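Local coordinates for protein N-terminal domain of PorA (28-171) (Porphyromonas gingivalis ATCC 33277, PDB 6KJK) that is a type IX secretion system cargo protein that probably influences PorXY-SigP signalling in this bacterium, represented by its N-terminal domain, at residues A[98-112]-A[125-137]. Numbering follows the deposited sequence.
Sequences FPVSNEGHTGAFTFS and ATVNINFKYKGGG
F98 and Y133 meet edge-to-face at the end where strand 125-133 runs into its turn, a worked example of aromatic packing beside a hairpin. A chi1 of 175° swings the Y133 ring away from its own backbone N and toward F98, whose CZ lies 3.4 Å from Y133 CD1; E103 O sits at the ring edge. The aliphatic part of K134 covers the opposite face, CG over the ring centre. Y133 OH accepts an almost straight hydrogen bond from S101 N (3.2 Å, 174°) and is also hydrogen-bonded to E32 OE2. K134, extended beyond CG, carries NZ to a hydrogen bond with S101 O at 2.8 Å, tying the turn to the loop. H105 completes the aromatic cluster, its CE1 over a face of F98 and its NE2 hydrogen-bonded to Y96 OH.

Farther along, F109 and F131 meet rim to rim at a steep angle, CD1 of F109 3.5 Å from CE2 of F131, on the same buried face as I129, F111 and V127. The other face is largely polar: T110 OG1, placed beside its backbone N (chi1 -60°), donates to N128 OD1 in the amide carbonyl plane at 2.7 Å, while S112 OG and T126 OG1 share a hydrogen bond of 2.7 Å. T106 OG1 donates to a lone pair of G136 O (2.8 Å), in the last residue of the type I' turn that starts at Y133. Strands 105-115 and 125-133 thus form a beta hairpin with one face turned to a second sheet, as in a beta-sandwich domain.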
ATOM      1  N   PHE A  98      -6.807 -13.160   4.316  1.00 16.05           N
ATOM      2  CA  PHE A  98      -6.211 -14.492   4.289  1.00 15.95           C
ATOM      3  C   PHE A  98      -6.890 -15.340   5.350  1.00 17.62           C
ATOM      4  O   PHE A  98      -7.603 -14.813   6.204  1.00 18.48           O
ATOM      5  CB  PHE A  98      -4.690 -14.440   4.540  1.00 14.93           C
ATOM      6  CG  PHE A  98      -4.321 -13.659   5.783  1.00 14.72           C
ATOM      7  CD1 PHE A  98      -4.229 -14.288   7.023  1.00 16.81           C
ATOM      8  CD2 PHE A  98      -4.092 -12.301   5.713  1.00 15.42           C
ATOM      9  CE1 PHE A  98      -3.933 -13.559   8.162  1.00 16.88           C
ATOM     10  CE2 PHE A  98      -3.789 -11.560   6.841  1.00 15.41           C
ATOM     11  CZ  PHE A  98      -3.712 -12.181   8.069  1.00 17.71           C
ATOM     12  N   PRO A  99      -6.702 -16.660   5.298  1.00 21.28           N
ATOM     13  CA  PRO A  99      -7.404 -17.537   6.246  1.00 22.09           C
ATOM     14  C   PRO A  99      -6.923 -17.358   7.679  1.00 17.76           C
ATOM     15  O   PRO A  99      -5.737 -17.153   7.942  1.00 19.81           O
ATOM     16  CB  PRO A  99      -7.080 -18.946   5.728  1.00 23.42           C
ATOM     17  CG  PRO A  99      -6.753 -18.759   4.289  1.00 22.08           C
ATOM     18  CD  PRO A  99      -6.033 -17.428   4.238  1.00 18.34           C
ATOM     19  N   VAL A 100      -7.874 -17.468   8.613  1.00 25.59           N
ATOM     20  CA  VAL A 100      -7.519 -17.616  10.015  1.00 27.23           C
ATOM     21  C   VAL A 100      -6.594 -18.816  10.168  1.00 28.20           C
ATOM     22  O   VAL A 100      -6.798 -19.871   9.548  1.00 27.29           O
ATOM     23  CB  VAL A 100      -8.789 -17.794  10.863  1.00 27.31           C
ATOM     24  CG1 VAL A 100      -8.434 -18.167  12.296  1.00 28.61           C
ATOM     25  CG2 VAL A 100      -9.632 -16.551  10.820  1.00 29.33           C
ATOM     26  N   SER A 101      -5.552 -18.649  10.978  1.00 26.49           N
ATOM     27  CA  SER A 101      -4.613 -19.717  11.284  1.00 27.14           C
ATOM     28  C   SER A 101      -4.128 -19.535  12.714  1.00 30.33           C
ATOM     29  O   SER A 101      -4.115 -18.421  13.238  1.00 30.29           O
ATOM     30  CB  SER A 101      -3.411 -19.708  10.327  1.00 27.54           C
ATOM     31  OG  SER A 101      -2.454 -20.700  10.670  1.00 30.31           O
ATOM     32  N   ASN A 102      -3.748 -20.641  13.358  1.00 29.53           N
ATOM     33  CA  ASN A 102      -3.121 -20.515  14.668  1.00 29.01           C
ATOM     34  C   ASN A 102      -1.657 -20.122  14.581  1.00 32.29           C
ATOM     35  O   ASN A 102      -1.071 -19.727  15.590  1.00 35.02           O
ATOM     36  CB  ASN A 102      -3.276 -21.814  15.460  1.00 33.62           C
ATOM     37  CG  ASN A 102      -4.708 -22.065  15.860  1.00 36.52           C
ATOM     38  OD1 ASN A 102      -5.414 -21.141  16.265  1.00 41.69           O
ATOM     39  ND2 ASN A 102      -5.149 -23.316  15.755  1.00 42.53           N
ATOM     40  N   GLU A 103      -1.070 -20.206  13.399  1.00 26.09           N
ATOM     41  CA  GLU A 103       0.324 -19.899  13.147  1.00 26.19           C
ATOM     42  C   GLU A 103       0.422 -18.507  12.533  1.00 21.27           C
ATOM     43  O   GLU A 103      -0.455 -18.092  11.771  1.00 24.17           O
ATOM     44  CB  GLU A 103       0.847 -20.924  12.144  1.00 28.96           C
ATOM     45  CG  GLU A 103       2.215 -20.668  11.548  1.00 41.81           C
ATOM     46  CD  GLU A 103       2.571 -21.718  10.498  1.00 52.63           C
ATOM     47  OE1 GLU A 103       3.482 -21.476   9.674  1.00 56.65           O
ATOM     48  OE2 GLU A 103       1.921 -22.787  10.496  1.00 53.62           O
ATOM     49  N   GLY A 104       1.506 -17.804  12.850  1.00 24.14           N
ATOM     50  CA  GLY A 104       1.736 -16.488  12.290  1.00 19.73           C
ATOM     51  C   GLY A 104       2.460 -16.533  10.960  1.00 22.27           C
ATOM     52  O   GLY A 104       3.040 -17.535  10.557  1.00 20.72           O
ATOM     53  N   HIS A 105       2.417 -15.410  10.254  1.00 20.24           N
ATOM     54  CA  HIS A 105       3.168 -15.256   9.017  1.00 18.75           C
ATOM     55  C   HIS A 105       3.242 -13.773   8.717  1.00 16.95           C
ATOM     56  O   HIS A 105       2.541 -12.959   9.325  1.00 16.53           O
ATOM     57  CB  HIS A 105       2.536 -16.024   7.847  1.00 19.59           C
ATOM     58  CG  HIS A 105       1.435 -15.293   7.141  1.00 18.33           C
ATOM     59  ND1 HIS A 105       0.113 -15.393   7.512  1.00 19.43           N
ATOM     60  CD2 HIS A 105       1.459 -14.475   6.057  1.00 17.43           C
ATOM     61  CE1 HIS A 105      -0.629 -14.645   6.711  1.00 18.23           C
ATOM     62  NE2 HIS A 105       0.164 -14.092   5.807  1.00 15.63           N
ATOM     63  N   THR A 106       4.119 -13.425   7.787  1.00 15.87           N
ATOM     64  CA  THR A 106       4.235 -12.045   7.332  1.00 16.68           C
ATOM     65  C   THR A 106       3.861 -11.971   5.859  1.00 17.02           C
ATOM     66  O   THR A 106       4.458 -12.663   5.024  1.00 20.17           O
ATOM     67  CB  THR A 106       5.662 -11.533   7.538  1.00 19.74           C
ATOM     68  OG1 THR A 106       6.020 -11.641   8.929  1.00 22.90           O
ATOM     69  CG2 THR A 106       5.758 -10.082   7.113  1.00 19.15           C
ATOM     70  N   GLY A 107       2.845 -11.172   5.536  1.00 13.56           N
ATOM     71  CA  GLY A 107       2.620 -10.732   4.152  1.00 14.48           C
ATOM     72  C   GLY A 107       3.455  -9.481   3.934  1.00 12.32           C
ATOM     73  O   GLY A 107       3.592  -8.660   4.834  1.00 17.38           O
ATOM     74  N   ALA A 108       4.076  -9.354   2.786  1.00 11.66           N
ATOM     75  CA  ALA A 108       4.966  -8.228   2.533  1.00 12.46           C
ATOM     76  C   ALA A 108       4.691  -7.667   1.147  1.00 12.15           C
ATOM     77  O   ALA A 108       4.571  -8.428   0.170  1.00 12.35           O
ATOM     78  CB  ALA A 108       6.437  -8.653   2.647  1.00 15.30           C
ATOM     79  N   PHE A 109       4.585  -6.340   1.062  1.00 10.09           N
ATOM     80  CA  PHE A 109       4.277  -5.666  -0.180  1.00 10.28           C
ATOM     81  C   PHE A 109       5.161  -4.447  -0.305  1.00 11.19           C
ATOM     82  O   PHE A 109       5.597  -3.872   0.703  1.00 12.60           O
ATOM     83  CB  PHE A 109       2.812  -5.208  -0.191  1.00 10.63           C
ATOM     84  CG  PHE A 109       1.831  -6.359  -0.091  1.00  9.62           C
ATOM     85  CD1 PHE A 109       1.429  -6.852   1.138  1.00 10.82           C
ATOM     86  CD2 PHE A 109       1.335  -6.964  -1.247  1.00 10.83           C
ATOM     87  CE1 PHE A 109       0.515  -7.898   1.202  1.00 11.86           C
ATOM     88  CE2 PHE A 109       0.432  -7.979  -1.166  1.00 12.24           C
ATOM     89  CZ  PHE A 109       0.013  -8.449   0.042  1.00 10.34           C
ATOM     90  N   THR A 110       5.393  -4.026  -1.533  1.00 10.05           N
ATOM     91  CA  THR A 110       5.997  -2.722  -1.786  1.00 10.39           C
ATOM     92  C   THR A 110       5.037  -1.947  -2.658  1.00 10.12           C
ATOM     93  O   THR A 110       4.503  -2.495  -3.625  1.00 10.91           O
ATOM     94  CB  THR A 110       7.370  -2.860  -2.452  1.00 11.40           C
ATOM     95  OG1 THR A 110       8.235  -3.600  -1.575  1.00 13.34           O
ATOM     96  CG2 THR A 110       7.992  -1.496  -2.745  1.00 12.14           C
ATOM     97  N   PHE A 111       4.800  -0.692  -2.308  1.00  9.63           N
ATOM     98  CA  PHE A 111       3.989   0.220  -3.101  1.00  9.93           C
ATOM     99  C   PHE A 111       4.902   1.345  -3.556  1.00  8.72           C
ATOM    100  O   PHE A 111       5.607   1.955  -2.722  1.00 10.49           O
ATOM    101  CB  PHE A 111       2.845   0.783  -2.265  1.00 10.77           C
ATOM    102  CG  PHE A 111       2.095   1.883  -2.964  1.00 10.61           C
ATOM    103  CD1 PHE A 111       1.053   1.598  -3.846  1.00 10.68           C
ATOM    104  CD2 PHE A 111       2.460   3.206  -2.772  1.00 10.85           C
ATOM    105  CE1 PHE A 111       0.360   2.638  -4.486  1.00 11.85           C
ATOM    106  CE2 PHE A 111       1.791   4.247  -3.417  1.00 12.66           C
ATOM    107  CZ  PHE A 111       0.742   3.951  -4.255  1.00 12.93           C
ATOM    108  N   SER A 112       4.839   1.688  -4.836  1.00  9.21           N
ATOM    109  CA  SER A 112       5.507   2.890  -5.314  1.00 10.58           C
ATOM    110  C   SER A 112       4.576   3.730  -6.158  1.00 11.04           C
ATOM    111  O   SER A 112       3.725   3.227  -6.890  1.00 11.27           O
ATOM    112  CB  SER A 112       6.742   2.571  -6.174  1.00 12.51           C
ATOM    113  OG  SER A 112       7.724   1.894  -5.407  1.00 13.82           O
ATOM    114  N   ALA A 125       8.088   7.833  -4.942  1.00 15.11           N
ATOM    115  CA  ALA A 125       7.991   7.527  -3.528  1.00 13.13           C
ATOM    116  C   ALA A 125       7.664   6.054  -3.396  1.00 12.76           C
ATOM    117  O   ALA A 125       6.934   5.511  -4.220  1.00 13.43           O
ATOM    118  CB  ALA A 125       6.888   8.337  -2.837  1.00 14.77           C
ATOM    119  N   THR A 126       8.211   5.427  -2.367  1.00 11.26           N
ATOM    120  CA  THR A 126       8.044   3.999  -2.153  1.00 10.52           C
ATOM    121  C   THR A 126       7.871   3.743  -0.673  1.00 10.86           C
ATOM    122  O   THR A 126       8.555   4.359   0.162  1.00 11.41           O
ATOM    123  CB  THR A 126       9.311   3.276  -2.635  1.00 11.41           C
ATOM    124  OG1 THR A 126       9.421   3.464  -4.044  1.00 14.30           O
ATOM    125  CG2 THR A 126       9.270   1.775  -2.325  1.00 14.16           C
ATOM    126  N   VAL A 127       6.979   2.809  -0.352  1.00 10.26           N
ATOM    127  CA  VAL A 127       6.830   2.318   1.005  1.00 10.30           C
ATOM    128  C   VAL A 127       6.762   0.801   0.946  1.00 10.24           C
ATOM    129  O   VAL A 127       6.158   0.220   0.028  1.00 10.75           O
ATOM    130  CB  VAL A 127       5.599   2.922   1.719  1.00  9.74           C
ATOM    131  CG1 VAL A 127       4.291   2.628   0.979  1.00 12.11           C
ATOM    132  CG2 VAL A 127       5.533   2.509   3.169  1.00 10.95           C
ATOM    133  N   ASN A 128       7.417   0.175   1.905  1.00 10.82           N
ATOM    134  CA  ASN A 128       7.363  -1.268   2.093  1.00 11.92           C
ATOM    135  C   ASN A 128       6.447  -1.553   3.269  1.00 11.39           C
ATOM    136  O   ASN A 128       6.584  -0.932   4.328  1.00 14.19           O
ATOM    137  CB  ASN A 128       8.762  -1.838   2.363  1.00 12.46           C
ATOM    138  CG  ASN A 128       9.709  -1.484   1.296  1.00 14.84           C
ATOM    139  OD1 ASN A 128       9.619  -2.005   0.171  1.00 15.37           O
ATOM    140  ND2 ASN A 128      10.594  -0.537   1.581  1.00 15.91           N
ATOM    141  N   ILE A 129       5.497  -2.458   3.087  1.00 11.21           N
ATOM    142  CA  ILE A 129       4.452  -2.723   4.058  1.00 10.94           C
ATOM    143  C   ILE A 129       4.575  -4.185   4.463  1.00 11.57           C
ATOM    144  O   ILE A 129       4.507  -5.081   3.602  1.00 13.03           O
ATOM    145  CB  ILE A 129       3.075  -2.459   3.443  1.00 11.85           C
ATOM    146  CG1 ILE A 129       2.994  -1.015   2.995  1.00 11.73           C
ATOM    147  CG2 ILE A 129       1.950  -2.795   4.431  1.00 15.65           C
ATOM    148  CD1 ILE A 129       1.886  -0.767   2.056  1.00 14.78           C
ATOM    149  N   ASN A 130       4.732  -4.443   5.757  1.00 12.81           N
ATOM    150  CA  ASN A 130       4.761  -5.808   6.281  1.00 13.01           C
ATOM    151  C   ASN A 130       3.541  -6.023   7.154  1.00 13.03           C
ATOM    152  O   ASN A 130       3.332  -5.283   8.128  1.00 15.27           O
ATOM    153  CB  ASN A 130       6.009  -6.055   7.128  1.00 15.88           C
ATOM    154  CG  ASN A 130       7.276  -6.046   6.321  1.00 20.27           C
ATOM    155  OD1 ASN A 130       7.302  -6.486   5.167  1.00 20.70           O
ATOM    156  ND2 ASN A 130       8.347  -5.536   6.921  1.00 24.41           N
ATOM    157  N   PHE A 131       2.713  -6.973   6.792  1.00 12.77           N
ATOM    158  CA  PHE A 131       1.582  -7.383   7.605  1.00 12.07           C
ATOM    159  C   PHE A 131       2.058  -8.548   8.453  1.00 12.72           C
ATOM    160  O   PHE A 131       2.169  -9.673   7.966  1.00 13.23           O
ATOM    161  CB  PHE A 131       0.439  -7.822   6.700  1.00 11.75           C
ATOM    162  CG  PHE A 131      -0.159  -6.690   5.874  1.00 11.22           C
ATOM    163  CD1 PHE A 131      -1.030  -5.777   6.468  1.00 13.21           C
ATOM    164  CD2 PHE A 131       0.141  -6.512   4.535  1.00 12.53           C
ATOM    165  CE1 PHE A 131      -1.606  -4.737   5.740  1.00 14.23           C
ATOM    166  CE2 PHE A 131      -0.445  -5.485   3.808  1.00 12.07           C
ATOM    167  CZ  PHE A 131      -1.323  -4.596   4.408  1.00 11.28           C
ATOM    168  N   LYS A 132       2.359  -8.280   9.714  1.00 12.48           N
ATOM    169  CA  LYS A 132       2.872  -9.296  10.637  1.00 14.43           C
ATOM    170  C   LYS A 132       1.691  -9.847  11.426  1.00 16.65           C
ATOM    171  O   LYS A 132       1.261  -9.262  12.431  1.00 18.07           O
ATOM    172  CB  LYS A 132       3.955  -8.714  11.534  1.00 16.27           C
ATOM    173  CG  LYS A 132       5.181  -8.301  10.771  1.00 18.97           C
ATOM    174  CD  LYS A 132       6.286  -7.847  11.696  1.00 28.07           C
ATOM    175  CE  LYS A 132       7.514  -7.455  10.908  1.00 26.52           C
ATOM    176  NZ  LYS A 132       8.563  -6.871  11.789  1.00 36.09           N
ATOM    177  N   TYR A 133       1.158 -10.967  10.957  1.00 15.76           N
ATOM    178  CA  TYR A 133       0.006 -11.620  11.559  1.00 16.07           C
ATOM    179  C   TYR A 133       0.468 -12.549  12.681  1.00 18.74           C
ATOM    180  O   TYR A 133       1.302 -13.436  12.457  1.00 19.08           O
ATOM    181  CB  TYR A 133      -0.697 -12.449  10.496  1.00 17.79           C
ATOM    182  CG  TYR A 133      -1.855 -13.288  10.955  1.00 17.17           C
ATOM    183  CD1 TYR A 133      -3.034 -12.704  11.395  1.00 19.03           C
ATOM    184  CD2 TYR A 133      -1.779 -14.692  10.916  1.00 19.16           C
ATOM    185  CE1 TYR A 133      -4.120 -13.478  11.778  1.00 20.73           C
ATOM    186  CE2 TYR A 133      -2.849 -15.473  11.298  1.00 19.74           C
ATOM    187  CZ  TYR A 133      -4.011 -14.875  11.730  1.00 22.08           C
ATOM    188  OH  TYR A 133      -5.065 -15.680  12.092  1.00 23.12           O
ATOM    189  N   LYS A 134      -0.080 -12.346  13.881  1.00 19.32           N
ATOM    190  CA  LYS A 134       0.186 -13.213  15.042  1.00 19.38           C
ATOM    191  C   LYS A 134       1.680 -13.450  15.239  1.00 21.64           C
ATOM    192  O   LYS A 134       2.149 -14.586  15.373  1.00 23.82           O
ATOM    193  CB  LYS A 134      -0.598 -14.525  14.961  1.00 20.94           C
ATOM    194  CG  LYS A 134      -2.093 -14.344  15.006  1.00 20.32           C
ATOM    195  CD  LYS A 134      -2.856 -15.664  15.045  1.00 21.94           C
ATOM    196  CE  LYS A 134      -4.355 -15.422  15.167  1.00 23.70           C
ATOM    197  NZ  LYS A 134      -5.199 -16.636  15.063  1.00 28.19           N
ATOM    198  N   GLY A 135       2.436 -12.361  15.241  1.00 22.48           N
ATOM    199  CA  GLY A 135       3.856 -12.392  15.475  1.00 25.89           C
ATOM    200  C   GLY A 135       4.698 -12.386  14.220  1.00 24.52           C
ATOM    201  O   GLY A 135       5.893 -12.093  14.297  1.00 29.04           O
ATOM    202  N   GLY A 136       4.107 -12.694  13.066  1.00 23.32           N
ATOM    203  CA  GLY A 136       4.832 -12.668  11.819  1.00 21.42           C
ATOM    204  C   GLY A 136       5.498 -13.968  11.456  1.00 23.43           C
ATOM    205  O   GLY A 136       6.118 -14.044  10.388  1.00 25.17           O
ATOM    206  N   GLY A 137       5.374 -14.992  12.298  1.00 25.60           N
ATOM    207  CA  GLY A 137       5.904 -16.310  11.991  1.00 30.41           C
ATOM    208  C   GLY A 137       7.267 -16.553  12.604  1.00 40.11           C
ATOM    209  O   GLY A 137       8.126 -15.672  12.586  1.00 41.48           O
TER
HETATM  210  O   HOH W   1      -4.961 -18.291  17.237  1.00 36.43           O
HETATM  211  O   HOH W   2       7.669  -5.163   2.548  1.00 18.99           O